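Local coordinates for protein NBR1 homolog (Arabidopsis thaliana, PDB 6TGS) that probably acts as a receptor for autophagic degradation of ubiquitinated proteins, targets stress-induced ubiquitinated aggregates and self-associates through its PB1 domain, at residues G15-R20 against A44-S49; R19-P24 against A36-K41; S55-A60 against V65-D70. The protein carries 3 engineered substitutions. All blocks are in the same frame, centred on the assembly; numbering follows the deposited sequence. Where two conformers were deposited one is given.

Contact 1. Residues G15-R20 against A44-S49. With GOL (glycerol), chain E.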
ATOM      1  N   GLY A  15      -1.870   1.921  14.488  1.00 30.60           N
ATOM      2  CA  GLY A  15      -2.391   2.046  15.850  1.00 43.62           C
ATOM      3  C   GLY A  15      -3.292   0.910  16.281  1.00 38.28           C
ATOM      4  O   GLY A  15      -4.359   1.152  16.862  1.00 41.79           O
ATOM      5  N   GLY A  16      -2.899  -0.331  15.991  1.00 31.49           N
ATOM      6  CA  GLY A  16      -3.688  -1.499  16.357  1.00 29.08           C
ATOM      7  C   GLY A  16      -4.957  -1.691  15.564  1.00 36.19           C
ATOM      8  O   GLY A  16      -5.781  -2.537  15.926  1.00 30.69           O
ATOM      9  N   VAL A  17      -5.121  -0.937  14.484  1.00 32.17           N
ATOM     10  CA  VAL A  17      -6.372  -0.797  13.761  1.00 30.87           C
ATOM     11  C   VAL A  17      -6.139  -1.247  12.330  1.00 25.30           C
ATOM     12  O   VAL A  17      -5.170  -0.807  11.707  1.00 30.69           O
ATOM     13  CB  VAL A  17      -6.839   0.673  13.788  1.00 36.21           C
ATOM     14  CG1 VAL A  17      -8.058   0.856  12.980  1.00 26.08           C
ATOM     15  CG2 VAL A  17      -7.050   1.138  15.208  1.00 35.41           C
ATOM     16  N   LEU A  18      -7.033  -2.079  11.795  1.00 19.18           N
ATOM     17  CA  LEU A  18      -6.946  -2.534  10.409  1.00 18.65           C
ATOM     18  C   LEU A  18      -8.068  -1.938   9.568  1.00 17.45           C
ATOM     19  O   LEU A  18      -9.247  -2.039   9.927  1.00 21.01           O
ATOM     20  CB  LEU A  18      -7.001  -4.063  10.330  1.00 25.44           C
ATOM     21  CG  LEU A  18      -6.556  -4.789   9.058  1.00 24.52           C
ATOM     22  CD1 LEU A  18      -5.090  -4.492   8.713  1.00 23.35           C
ATOM     23  CD2 LEU A  18      -6.781  -6.310   9.176  1.00 26.72           C
ATOM     24  N   ARG A  19      -7.716  -1.375   8.429  1.00 15.49           N
ATOM     25  CA  ARG A  19      -8.705  -0.855   7.494  1.00 17.54           C
ATOM     26  C   ARG A  19      -8.445  -1.444   6.119  1.00 20.78           C
ATOM     27  O   ARG A  19      -7.299  -1.709   5.749  1.00 23.20           O
ATOM     28  CB  ARG A  19      -8.674   0.683   7.435  1.00 16.30           C
ATOM     29  CG  ARG A  19      -9.058   1.354   8.758  1.00 15.86           C
ATOM     30  CD  ARG A  19     -10.570   1.227   9.035  1.00 18.22           C
ATOM     31  NE  ARG A  19     -10.972   1.883  10.287  1.00 20.44           N
ATOM     32  CZ  ARG A  19     -11.071   1.241  11.451  1.00 19.77           C
ATOM     33  NH1 ARG A  19     -10.762  -0.051  11.513  1.00 19.03           N
ATOM     34  NH2 ARG A  19     -11.479   1.881  12.547  1.00 20.20           N
ATOM     35  N   ARG A  20      -9.446  -1.723   5.314  1.00 13.55           N
ATOM     36  CA  ARG A  20      -9.521  -2.399   4.026  1.00 14.82           C
ATOM     37  C   ARG A  20      -9.998  -1.438   2.952  1.00 16.72           C
ATOM     38  O   ARG A  20     -10.985  -0.724   3.150  1.00 20.37           O
ATOM     39  CB  ARG A  20     -10.487  -3.587   4.104  1.00 18.97           C
ATOM     40  CG  ARG A  20     -10.631  -4.392   2.815  1.00 31.81           C
ATOM     41  CD  ARG A  20     -11.604  -5.571   3.016  1.00 26.68           C
ATOM     42  NE  ARG A  20     -11.761  -6.354   1.806  1.00 37.61           N
ATOM     43  CZ  ARG A  20     -12.633  -6.060   0.854  1.00 42.79           C
ATOM     44  NH1 ARG A  20     -13.405  -4.990   0.985  1.00 44.74           N
ATOM     45  NH2 ARG A  20     -12.722  -6.819  -0.230  1.00 54.78           N
ATOM     46  N   ALA A  44      -6.239  10.037   5.134  1.00 20.29           N
ATOM     47  CA  ALA A  44      -7.670  10.221   5.381  1.00 20.24           C
ATOM     48  C   ALA A  44      -8.213   9.169   6.347  1.00 18.80           C
ATOM     49  O   ALA A  44      -9.097   9.461   7.169  1.00 25.33           O
ATOM     50  CB  ALA A  44      -8.430  10.184   4.057  1.00 23.48           C
ATOM     51  N   LEU A  45      -7.707   7.933   6.260  1.00 16.64           N
ATOM     52  CA  LEU A  45      -8.212   6.843   7.092  1.00 15.85           C
ATOM     53  C   LEU A  45      -7.843   7.013   8.553  1.00 20.19           C
ATOM     54  O   LEU A  45      -8.599   6.580   9.429  1.00 22.32           O
ATOM     55  CB  LEU A  45      -7.674   5.491   6.610  1.00 20.26           C
ATOM     56  CG  LEU A  45      -8.233   4.924   5.307  1.00 20.07           C
ATOM     57  CD1 LEU A  45      -7.429   3.692   4.892  1.00 19.69           C
ATOM     58  CD2 LEU A  45      -9.714   4.603   5.443  1.00 20.23           C
ATOM     59  N   PHE A  46      -6.677   7.587   8.846  1.00 17.75           N
ATOM     60  CA  PHE A  46      -6.163   7.578  10.208  1.00 15.99           C
ATOM     61  C   PHE A  46      -5.903   8.980  10.742  1.00 17.44           C
ATOM     62  O   PHE A  46      -5.291   9.125  11.814  1.00 21.08           O
ATOM     63  CB  PHE A  46      -4.880   6.729  10.272  1.00 17.48           C
ATOM     64  CG  PHE A  46      -5.101   5.264   9.959  1.00 17.33           C
ATOM     65  CD1 PHE A  46      -5.790   4.445  10.849  1.00 16.97           C
ATOM     66  CD2 PHE A  46      -4.644   4.710   8.777  1.00 19.56           C
ATOM     67  CE1 PHE A  46      -6.012   3.106  10.560  1.00 16.91           C
ATOM     68  CE2 PHE A  46      -4.857   3.364   8.485  1.00 20.03           C
ATOM     69  CZ  PHE A  46      -5.538   2.562   9.394  1.00 17.44           C
ATOM     70  N   ASN A  47      -6.346  10.015  10.033  0.66 20.61           N
ATOM     71  CA  ASN A  47      -6.123  11.408  10.411  0.66 23.86           C
ATOM     72  C   ASN A  47      -4.636  11.691  10.618  0.66 24.72           C
ATOM     73  O   ASN A  47      -4.197  12.160  11.670  0.66 21.14           O
ATOM     74  CB  ASN A  47      -6.930  11.795  11.658  0.66 24.55           C
ATOM     75  CG  ASN A  47      -7.038  13.293  11.816  0.66 28.37           C
ATOM     76  OD1 ASN A  47      -7.136  14.013  10.828  0.66 30.50           O
ATOM     77  ND2 ASN A  47      -6.995  13.775  13.056  0.66 30.19           N
ATOM     78  N   LEU A  48      -3.863  11.395   9.582  1.00 18.18           N
ATOM     79  CA  LEU A  48      -2.441  11.714   9.540  1.00 15.71           C
ATOM     80  C   LEU A  48      -2.218  12.810   8.502  1.00 16.35           C
ATOM     81  O   LEU A  48      -3.147  13.216   7.807  1.00 18.22           O
ATOM     82  CB  LEU A  48      -1.626  10.466   9.200  1.00 15.75           C
ATOM     83  CG  LEU A  48      -2.068   9.109   9.748  1.00 17.19           C
ATOM     84  CD1 LEU A  48      -1.162   7.994   9.219  1.00 19.54           C
ATOM     85  CD2 LEU A  48      -2.092   9.105  11.259  1.00 22.12           C
ATOM     86  N   SER A  49      -0.970  13.291   8.416  0.56 16.91           N
ATOM     87  CA  SER A  49      -0.567  14.187   7.332  0.56 19.78           C
ATOM     88  C   SER A  49      -0.243  13.378   6.083  0.56 16.82           C
ATOM     89  O   SER A  49       0.535  12.423   6.146  0.56 19.16           O
ATOM     90  CB  SER A  49       0.668  15.011   7.713  0.56 16.03           C
ATOM     91  OG  SER A  49       0.429  15.886   8.794  0.56 18.84           O
TER
HETATM   92  C1  GOL E 104     -11.336   5.469   9.410  1.00 35.85           C
HETATM   93  O1  GOL E 104     -10.599   4.659  10.251  1.00 30.41           O
HETATM   94  C2  GOL E 104     -12.458   6.157  10.226  1.00 53.06           C
HETATM   95  O2  GOL E 104     -12.848   7.375   9.662  1.00 55.13           O
HETATM   96  C3  GOL E 104     -11.892   6.296  11.660  1.00 44.88           C
HETATM   97  O3  GOL E 104     -12.098   5.055  12.277  1.00 44.11           O

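Contact 2. Residues R19-P24 against A36-K41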
ATOM      1  N   ARG A  19      -7.716  -1.375   8.429  1.00 15.49           N
ATOM      2  CA  ARG A  19      -8.705  -0.855   7.494  1.00 17.54           C
ATOM      3  C   ARG A  19      -8.445  -1.444   6.119  1.00 20.78           C
ATOM      4  O   ARG A  19      -7.299  -1.709   5.749  1.00 23.20           O
ATOM      5  CB  ARG A  19      -8.674   0.683   7.435  1.00 16.30           C
ATOM      6  CG  ARG A  19      -9.058   1.354   8.758  1.00 15.86           C
ATOM      7  CD  ARG A  19     -10.570   1.227   9.035  1.00 18.22           C
ATOM      8  NE  ARG A  19     -10.972   1.883  10.287  1.00 20.44           N
ATOM      9  CZ  ARG A  19     -11.071   1.241  11.451  1.00 19.77           C
ATOM     10  NH1 ARG A  19     -10.762  -0.051  11.513  1.00 19.03           N
ATOM     11  NH2 ARG A  19     -11.479   1.881  12.547  1.00 20.20           N
ATOM     12  N   ARG A  20      -9.446  -1.723   5.314  1.00 13.55           N
ATOM     13  CA  ARG A  20      -9.521  -2.399   4.026  1.00 14.82           C
ATOM     14  C   ARG A  20      -9.998  -1.438   2.952  1.00 16.72           C
ATOM     15  O   ARG A  20     -10.985  -0.724   3.150  1.00 20.37           O
ATOM     16  CB  ARG A  20     -10.487  -3.587   4.104  1.00 18.97           C
ATOM     17  CG  ARG A  20     -10.631  -4.392   2.815  1.00 31.81           C
ATOM     18  CD  ARG A  20     -11.604  -5.571   3.016  1.00 26.68           C
ATOM     19  NE  ARG A  20     -11.761  -6.354   1.806  1.00 37.61           N
ATOM     20  CZ  ARG A  20     -12.633  -6.060   0.854  1.00 42.79           C
ATOM     21  NH1 ARG A  20     -13.405  -4.990   0.985  1.00 44.74           N
ATOM     22  NH2 ARG A  20     -12.722  -6.819  -0.230  1.00 54.78           N
ATOM     23  N   PHE A  21      -9.410  -1.342   1.860  1.00 18.84           N
ATOM     24  CA  PHE A  21      -9.981  -0.712   0.677  1.00 19.40           C
ATOM     25  C   PHE A  21      -9.485  -1.469  -0.546  1.00 20.89           C
ATOM     26  O   PHE A  21      -8.596  -2.316  -0.455  1.00 23.74           O
ATOM     27  CB  PHE A  21      -9.650   0.784   0.590  1.00 18.12           C
ATOM     28  CG  PHE A  21      -8.186   1.092   0.598  1.00 19.99           C
ATOM     29  CD1 PHE A  21      -7.521   1.283   1.790  1.00 21.41           C
ATOM     30  CD2 PHE A  21      -7.482   1.229  -0.592  1.00 23.13           C
ATOM     31  CE1 PHE A  21      -6.170   1.589   1.810  1.00 23.78           C
ATOM     32  CE2 PHE A  21      -6.124   1.546  -0.580  1.00 24.69           C
ATOM     33  CZ  PHE A  21      -5.476   1.720   0.630  1.00 20.30           C
ATOM     34  N   ARG A  22     -10.065  -1.172  -1.701  1.00 22.91           N
ATOM     35  CA  ARG A  22      -9.687  -1.878  -2.918  1.00 24.79           C
ATOM     36  C   ARG A  22      -9.153  -0.896  -3.945  1.00 23.16           C
ATOM     37  O   ARG A  22      -9.625   0.240  -4.051  1.00 26.18           O
ATOM     38  CB  ARG A  22     -10.869  -2.658  -3.499  1.00 25.90           C
ATOM     39  CG  ARG A  22     -11.455  -3.680  -2.539  1.00 27.23           C
ATOM     40  CD  ARG A  22     -12.177  -4.801  -3.279  1.00 38.86           C
ATOM     41  NE  ARG A  22     -13.162  -4.295  -4.232  1.00 37.78           N
ATOM     42  CZ  ARG A  22     -13.600  -4.979  -5.282  1.00 41.75           C
ATOM     43  NH1 ARG A  22     -13.143  -6.201  -5.521  1.00 34.79           N
ATOM     44  NH2 ARG A  22     -14.494  -4.440  -6.099  1.00 41.19           N
ATOM     45  N   VAL A  23      -8.167  -1.351  -4.716  1.00 26.26           N
ATOM     46  CA  VAL A  23      -7.468  -0.517  -5.674  1.00 27.81           C
ATOM     47  C   VAL A  23      -7.679  -1.125  -7.059  1.00 27.46           C
ATOM     48  O   VAL A  23      -7.328  -2.288  -7.276  1.00 30.82           O
ATOM     49  CB  VAL A  23      -5.966  -0.404  -5.368  1.00 29.40           C
ATOM     50  CG1 VAL A  23      -5.284   0.383  -6.467  1.00 33.58           C
ATOM     51  CG2 VAL A  23      -5.754   0.261  -4.009  1.00 27.81           C
ATOM     52  N   PRO A  24      -8.248  -0.389  -8.007  1.00 31.68           N
ATOM     53  CA  PRO A  24      -8.436  -0.943  -9.353  1.00 42.30           C
ATOM     54  C   PRO A  24      -7.108  -1.201 -10.049  1.00 42.92           C
ATOM     55  O   PRO A  24      -6.103  -0.531  -9.803  1.00 34.49           O
ATOM     56  CB  PRO A  24      -9.243   0.144 -10.074  1.00 38.16           C
ATOM     57  CG  PRO A  24      -8.944   1.401  -9.320  1.00 41.72           C
ATOM     58  CD  PRO A  24      -8.782   0.976  -7.889  1.00 34.84           C
ATOM     59  N   ALA A  36       1.699   8.903  -4.013  1.00 22.80           N
ATOM     60  CA  ALA A  36       1.006  10.068  -3.473  1.00 26.83           C
ATOM     61  C   ALA A  36      -0.448   9.745  -3.138  1.00 23.06           C
ATOM     62  O   ALA A  36      -0.966  10.164  -2.090  1.00 23.07           O
ATOM     63  CB  ALA A  36       1.076  11.232  -4.459  1.00 28.17           C
ATOM     64  N   GLY A  37      -1.140   9.036  -4.026  1.00 23.50           N
ATOM     65  CA  GLY A  37      -2.529   8.706  -3.755  1.00 25.09           C
ATOM     66  C   GLY A  37      -2.681   7.704  -2.627  1.00 21.60           C
ATOM     67  O   GLY A  37      -3.660   7.758  -1.875  1.00 20.36           O
ATOM     68  N   LEU A  38      -1.715   6.789  -2.488  1.00 19.92           N
ATOM     69  CA  LEU A  38      -1.728   5.845  -1.371  1.00 16.56           C
ATOM     70  C   LEU A  38      -1.565   6.579  -0.048  1.00 19.68           C
ATOM     71  O   LEU A  38      -2.291   6.320   0.922  1.00 17.08           O
ATOM     72  CB  LEU A  38      -0.611   4.815  -1.556  1.00 18.67           C
ATOM     73  CG  LEU A  38      -0.440   3.859  -0.387  1.00 16.32           C
ATOM     74  CD1 LEU A  38      -1.743   3.079  -0.154  1.00 20.72           C
ATOM     75  CD2 LEU A  38       0.753   2.935  -0.654  1.00 23.40           C
ATOM     76  N   LYS A  39      -0.609   7.504   0.009  1.00 17.53           N
ATOM     77  CA  LYS A  39      -0.405   8.263   1.233  1.00 16.48           C
ATOM     78  C   LYS A  39      -1.633   9.103   1.564  1.00 15.23           C
ATOM     79  O   LYS A  39      -1.984   9.265   2.738  1.00 18.81           O
ATOM     80  CB  LYS A  39       0.859   9.126   1.097  1.00 18.08           C
ATOM     81  CG  LYS A  39       2.123   8.294   1.204  1.00 22.03           C
ATOM     82  CD  LYS A  39       3.380   9.125   1.116  1.00 27.79           C
ATOM     83  CE  LYS A  39       3.598   9.918   2.395  1.00 25.90           C
ATOM     84  NZ  LYS A  39       4.891  10.673   2.364  1.00 28.76           N
ATOM     85  N   GLU A  40      -2.295   9.657   0.547  1.00 16.40           N
ATOM     86  CA  GLU A  40      -3.468  10.486   0.802  1.00 15.29           C
ATOM     87  C   GLU A  40      -4.617   9.649   1.346  1.00 15.48           C
ATOM     88  O   GLU A  40      -5.376  10.100   2.206  1.00 19.16           O
ATOM     89  CB  GLU A  40      -3.881  11.211  -0.477  1.00 19.99           C
ATOM     90  CG  GLU A  40      -2.898  12.320  -0.866  1.00 21.24           C
ATOM     91  CD  GLU A  40      -3.079  12.784  -2.307  1.00 35.78           C
ATOM     92  OE1 GLU A  40      -3.886  12.179  -3.038  1.00 37.22           O
ATOM     93  OE2 GLU A  40      -2.396  13.747  -2.713  1.00 35.38           O
ATOM     94  N   LYS A  41      -4.771   8.434   0.830  1.00 16.97           N
ATOM     95  CA  LYS A  41      -5.819   7.563   1.339  1.00 14.98           C
ATOM     96  C   LYS A  41      -5.523   7.162   2.777  1.00 16.45           C
ATOM     97  O   LYS A  41      -6.391   7.238   3.648  1.00 17.10           O
ATOM     98  CB  LYS A  41      -5.941   6.345   0.421  1.00 16.95           C
ATOM     99  CG  LYS A  41      -7.089   5.421   0.779  1.00 18.20           C
ATOM    100  CD  LYS A  41      -8.418   6.000   0.274  1.00 27.93           C
ATOM    101  CE  LYS A  41      -9.566   5.066   0.579  1.00 28.95           C
ATOM    102  NZ  LYS A  41     -10.755   5.389  -0.269  1.00 31.29           N
TER

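Contact 3. Residues S55-A60 against V65-D70. Engineered in segment 55-60: Ala60 (natural residue Asp).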
ATOM      1  N   SER A  55       6.555   5.370   7.360  1.00 21.03           N
ATOM      2  CA  SER A  55       7.119   4.091   6.958  1.00 21.97           C
ATOM      3  C   SER A  55       5.968   3.159   6.582  1.00 19.68           C
ATOM      4  O   SER A  55       5.134   2.828   7.429  1.00 21.82           O
ATOM      5  CB  SER A  55       7.977   3.490   8.073  1.00 29.19           C
ATOM      6  OG  SER A  55       8.144   2.092   7.908  1.00 34.42           O
ATOM      7  N   LEU A  56       5.925   2.742   5.319  1.00 16.32           N
ATOM      8  CA  LEU A  56       4.896   1.851   4.796  1.00 18.71           C
ATOM      9  C   LEU A  56       5.582   0.547   4.416  1.00 18.59           C
ATOM     10  O   LEU A  56       6.407   0.531   3.498  1.00 18.92           O
ATOM     11  CB  LEU A  56       4.197   2.478   3.593  1.00 19.64           C
ATOM     12  CG  LEU A  56       3.653   3.893   3.844  1.00 22.15           C
ATOM     13  CD1 LEU A  56       2.990   4.472   2.583  1.00 24.66           C
ATOM     14  CD2 LEU A  56       2.678   3.847   4.998  1.00 16.79           C
ATOM     15  N   THR A  57       5.288  -0.532   5.150  1.00 14.10           N
ATOM     16  CA  THR A  57       5.993  -1.791   4.942  1.00 15.46           C
ATOM     17  C   THR A  57       5.018  -2.946   4.765  1.00 20.21           C
ATOM     18  O   THR A  57       3.907  -2.920   5.299  1.00 18.19           O
ATOM     19  CB  THR A  57       6.938  -2.116   6.118  1.00 20.25           C
ATOM     20  OG1 THR A  57       6.225  -2.076   7.361  1.00 21.55           O
ATOM     21  CG2 THR A  57       8.102  -1.111   6.151  1.00 18.63           C
ATOM     22  N   TYR A  58       5.439  -3.971   4.024  1.00 14.85           N
ATOM     23  CA  TYR A  58       4.728  -5.242   4.037  1.00 15.25           C
ATOM     24  C   TYR A  58       5.721  -6.385   4.148  1.00 17.59           C
ATOM     25  O   TYR A  58       6.903  -6.217   3.854  1.00 17.22           O
ATOM     26  CB  TYR A  58       3.841  -5.425   2.801  1.00 17.58           C
ATOM     27  CG  TYR A  58       4.513  -5.593   1.454  1.00 17.86           C
ATOM     28  CD1 TYR A  58       4.792  -6.866   0.944  1.00 18.26           C
ATOM     29  CD2 TYR A  58       4.796  -4.485   0.653  1.00 19.33           C
ATOM     30  CE1 TYR A  58       5.354  -7.023  -0.317  1.00 17.69           C
ATOM     31  CE2 TYR A  58       5.354  -4.631  -0.605  1.00 21.17           C
ATOM     32  CZ  TYR A  58       5.638  -5.910  -1.081  1.00 25.20           C
ATOM     33  OH  TYR A  58       6.199  -6.066  -2.332  1.00 25.47           O
ATOM     34  N   SER A  59       5.239  -7.539   4.625  1.00 16.69           N
ATOM     35  CA  SER A  59       6.086  -8.724   4.769  1.00 16.45           C
ATOM     36  C   SER A  59       5.909  -9.631   3.563  1.00 20.76           C
ATOM     37  O   SER A  59       4.794 -10.088   3.280  1.00 25.36           O
ATOM     38  CB  SER A  59       5.796  -9.487   6.065  1.00 23.92           C
ATOM     39  OG  SER A  59       5.847  -8.632   7.190  1.00 25.16           O
ATOM     40  N   ALA A  60       7.012  -9.916   2.883  1.00 21.34           N
ATOM     41  CA  ALA A  60       6.987 -10.709   1.668  1.00 21.61           C
ATOM     42  C   ALA A  60       6.990 -12.196   2.014  1.00 29.35           C
ATOM     43  O   ALA A  60       7.192 -12.596   3.162  1.00 25.71           O
ATOM     44  CB  ALA A  60       8.175 -10.344   0.783  1.00 24.68           C
ATOM     45  N   VAL A  65      11.078  -7.981   4.775  1.00 17.51           N
ATOM     46  CA  VAL A  65      10.144  -6.848   4.753  1.00 13.40           C
ATOM     47  C   VAL A  65      10.449  -5.987   3.544  1.00 17.32           C
ATOM     48  O   VAL A  65      11.616  -5.719   3.230  1.00 18.45           O
ATOM     49  CB  VAL A  65      10.243  -6.033   6.058  1.00 15.25           C
ATOM     50  CG1 VAL A  65       9.509  -4.671   5.950  1.00 15.39           C
ATOM     51  CG2 VAL A  65       9.687  -6.830   7.223  1.00 19.51           C
ATOM     52  N   VAL A  66       9.395  -5.521   2.870  1.00 13.48           N
ATOM     53  CA  VAL A  66       9.486  -4.598   1.753  1.00 13.91           C
ATOM     54  C   VAL A  66       9.018  -3.225   2.215  1.00 19.69           C
ATOM     55  O   VAL A  66       7.905  -3.087   2.742  1.00 17.70           O
ATOM     56  CB  VAL A  66       8.636  -5.064   0.562  1.00 14.15           C
ATOM     57  CG1 VAL A  66       8.760  -4.057  -0.575  1.00 20.42           C
ATOM     58  CG2 VAL A  66       8.982  -6.486   0.117  1.00 17.85           C
ATOM     59  N   ALA A  67       9.845  -2.208   2.010  1.00 16.42           N
ATOM     60  CA  ALA A  67       9.430  -0.830   2.274  1.00 17.20           C
ATOM     61  C   ALA A  67       8.944  -0.169   0.993  1.00 20.39           C
ATOM     62  O   ALA A  67       9.662  -0.139  -0.013  1.00 25.34           O
ATOM     63  CB  ALA A  67      10.566  -0.011   2.869  1.00 19.69           C
ATOM     64  N   LEU A  68       7.742   0.389   1.047  1.00 16.40           N
ATOM     65  CA  LEU A  68       7.204   1.158  -0.069  1.00 14.37           C
ATOM     66  C   LEU A  68       7.767   2.565   0.045  1.00 22.94           C
ATOM     67  O   LEU A  68       7.287   3.380   0.841  1.00 25.60           O
ATOM     68  CB  LEU A  68       5.681   1.150  -0.036  1.00 16.19           C
ATOM     69  CG  LEU A  68       5.012  -0.222  -0.065  1.00 18.58           C
ATOM     70  CD1 LEU A  68       3.497  -0.033   0.122  1.00 23.02           C
ATOM     71  CD2 LEU A  68       5.305  -0.959  -1.360  1.00 21.31           C
ATOM     72  N   VAL A  69       8.826   2.848  -0.715  1.00 20.87           N
ATOM     73  CA  VAL A  69       9.418   4.182  -0.697  1.00 19.74           C
ATOM     74  C   VAL A  69       9.256   4.927  -2.018  1.00 26.71           C
ATOM     75  O   VAL A  69       9.328   6.167  -2.015  1.00 30.65           O
ATOM     76  CB  VAL A  69      10.905   4.140  -0.276  1.00 22.24           C
ATOM     77  CG1 VAL A  69      11.031   3.738   1.181  1.00 25.03           C
ATOM     78  CG2 VAL A  69      11.718   3.183  -1.143  1.00 30.12           C
ATOM     79  N   ASP A  70       9.001   4.238  -3.133  1.00 24.00           N
ATOM     80  CA  ASP A  70       8.786   4.931  -4.395  1.00 29.07           C
ATOM     81  C   ASP A  70       7.800   4.155  -5.261  1.00 25.53           C
ATOM     82  O   ASP A  70       7.362   3.053  -4.919  1.00 23.80           O
ATOM     83  CB  ASP A  70      10.120   5.175  -5.134  1.00 27.89           C
ATOM     84  CG  ASP A  70      10.920   3.903  -5.352  1.00 32.98           C
ATOM     85  OD1 ASP A  70      10.346   2.927  -5.875  1.00 29.61           O
ATOM     86  OD2 ASP A  70      12.135   3.873  -5.023  1.00 31.20           O
TER
HETATM   87  O   HOH W   1       7.951   3.594   3.572  1.00 26.00           O

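Contact 1. Residues G15-R20 against A44-S49
The ring of Phe46, at the end of helix 35-46, reaches to the edge strand 17-23 and meets Val17 and Arg19, two side chains on the same face of that strand. Val17 comes in at the ring's edge, close to its plane, with CG1 3.9 Å from CE1 of Phe46, and the two side chains run past each other in opposite senses. Arg19 uses its aliphatic part. Its CG lies 3.8 Å from CZ of Phe46 on a slanting approach, while its CB faces CD1 of Leu45 at 4.1 Å. A bend at chi2 (-73°) then turns the Arg19 chain back along the strand, which brings one face of the guanidinium over Val17 CG1, offset toward the rim of the group, its plane tilted 31° from the Phe46 ring. This end is held by polar bonds. NH1 of Arg19 donates to O of Leu18 at 3.0 Å, approaching from above the carbonyl plane. A glycerol, probably from the crystallisation liquor, takes NE of Arg19 on O1 at 2.8 Å. Its O3 accepts from NH2 of Arg19 in a longer bond (3.2 Å) that is nearly straight. The same O1 makes a weak hydrogen bond to O of Leu45, so the glycerol bridges strand and helix where the two segments themselves share no hydrogen bond. Tyr14 and Val12 of the adjoining strand 8-14 also touch Phe46. The contact lies at the surface and fastens the C-terminal end of the helix to the first beta hairpin, as expected of the ubiquitin-like beta-grasp fold of PB1 domains.

Contact 2. Residues R19-P24 against A36-K41
Phe21, whose side chain projects from strand 17-23 toward helix 35-46, has the most surface buried here, and Lys41 and Leu38 of the helix meet it from different directions. Lys41 sets its CG over one face of the ring: CG sits 4.0 Å from the ring centroid and 10° off the normal, a well-centred CH-pi contact. The lysine chain leaves the helix with CG anti to the backbone N (chi1 -175°) and bends at chi2, and it passes the phenylalanine in the opposite sense. Leu38, one helical turn earlier, comes at the edge instead. Its CD1 lies close to the ring plane, 4.0 Å from CZ of Phe21, and the two side chains cross at about a right angle. In this beta-grasp domain the helix packs across one face of the mixed sheet, and Phe21 is a point where the edge strand joins that hydrophobic layer. Phe21 also touches Val10 and Val12 of the neighbouring strand 8-14, as well as Leu45 farther along the helix. Leu38 is buried and reaches Leu33 in the loop before the helix, whereas Lys41 is exposed.

Contact 3. Residues S55-A60 against V65-D70
Val65 opens the returning strand of the hairpin as the non-hydrogen-bonded partner of Ser59, and its CG1 packs diagonally on CB of Thr57 at 3.6 Å. Val66 pairs with Tyr58 through two backbone hydrogen bonds, Val66 N to Tyr58 O at 2.8 Å and Tyr58 N to Val66 O at 2.9 Å. On the opposite sheet face from Thr57 and Val65, CB of Val66 stands over one face of the Tyr58 ring, 3.6 Å from the centroid, with CG1 near CE2 and CG2 near CZ. The tyrosine takes a chi1 of 68°, placing CG between its backbone N and carbonyl carbon, which lays the ring alongside Val66. A serine in place of Tyr58 would probably leave Val66 and Leu68 without the ring they pack on, opening a gap between hairpin and core. Val66 CG2 also touches CB of Ala60, an engineered residue. Ala67 pairs with Thr57, and Leu68 N then donates to Leu56 O at 2.8 Å, while Leu68 CD2 meets the edge of the Tyr58 ring, 3.7 Å from CE2. Asp70 is the N-cap of helix 71-79, its side chain capping a backbone N; Val77 of that helix touches Tyr58. The hairpin adjoins strand 84-90 through strand 55-59, and Leu56 and Leu68 both reach Met35 of helix 35-46.

Contacts 1 and 2 share strand 17-23 and helix 35-46, their centres about 11 Å apart; they touch where Leu45 CD1 meets Phe21 CD1 at 3.9 Å. Contact 3 comes later in the chain and joins the hairpin of strands 55-59 and 65-67, at the other border of the five-stranded mixed sheet. Its centre is about 16 Å from that of contact 1 and about 15 Å from that of contact 2. Helix 35-46 lies between them: Leu38, which meets the edge strand in contact 2, also packs on Leu56 and Leu68 of contact 3. The helix thus packs against both the edge strand 17-23 and the 55-70 hairpin region within one PB1 domain, the module that mediates homodimerization.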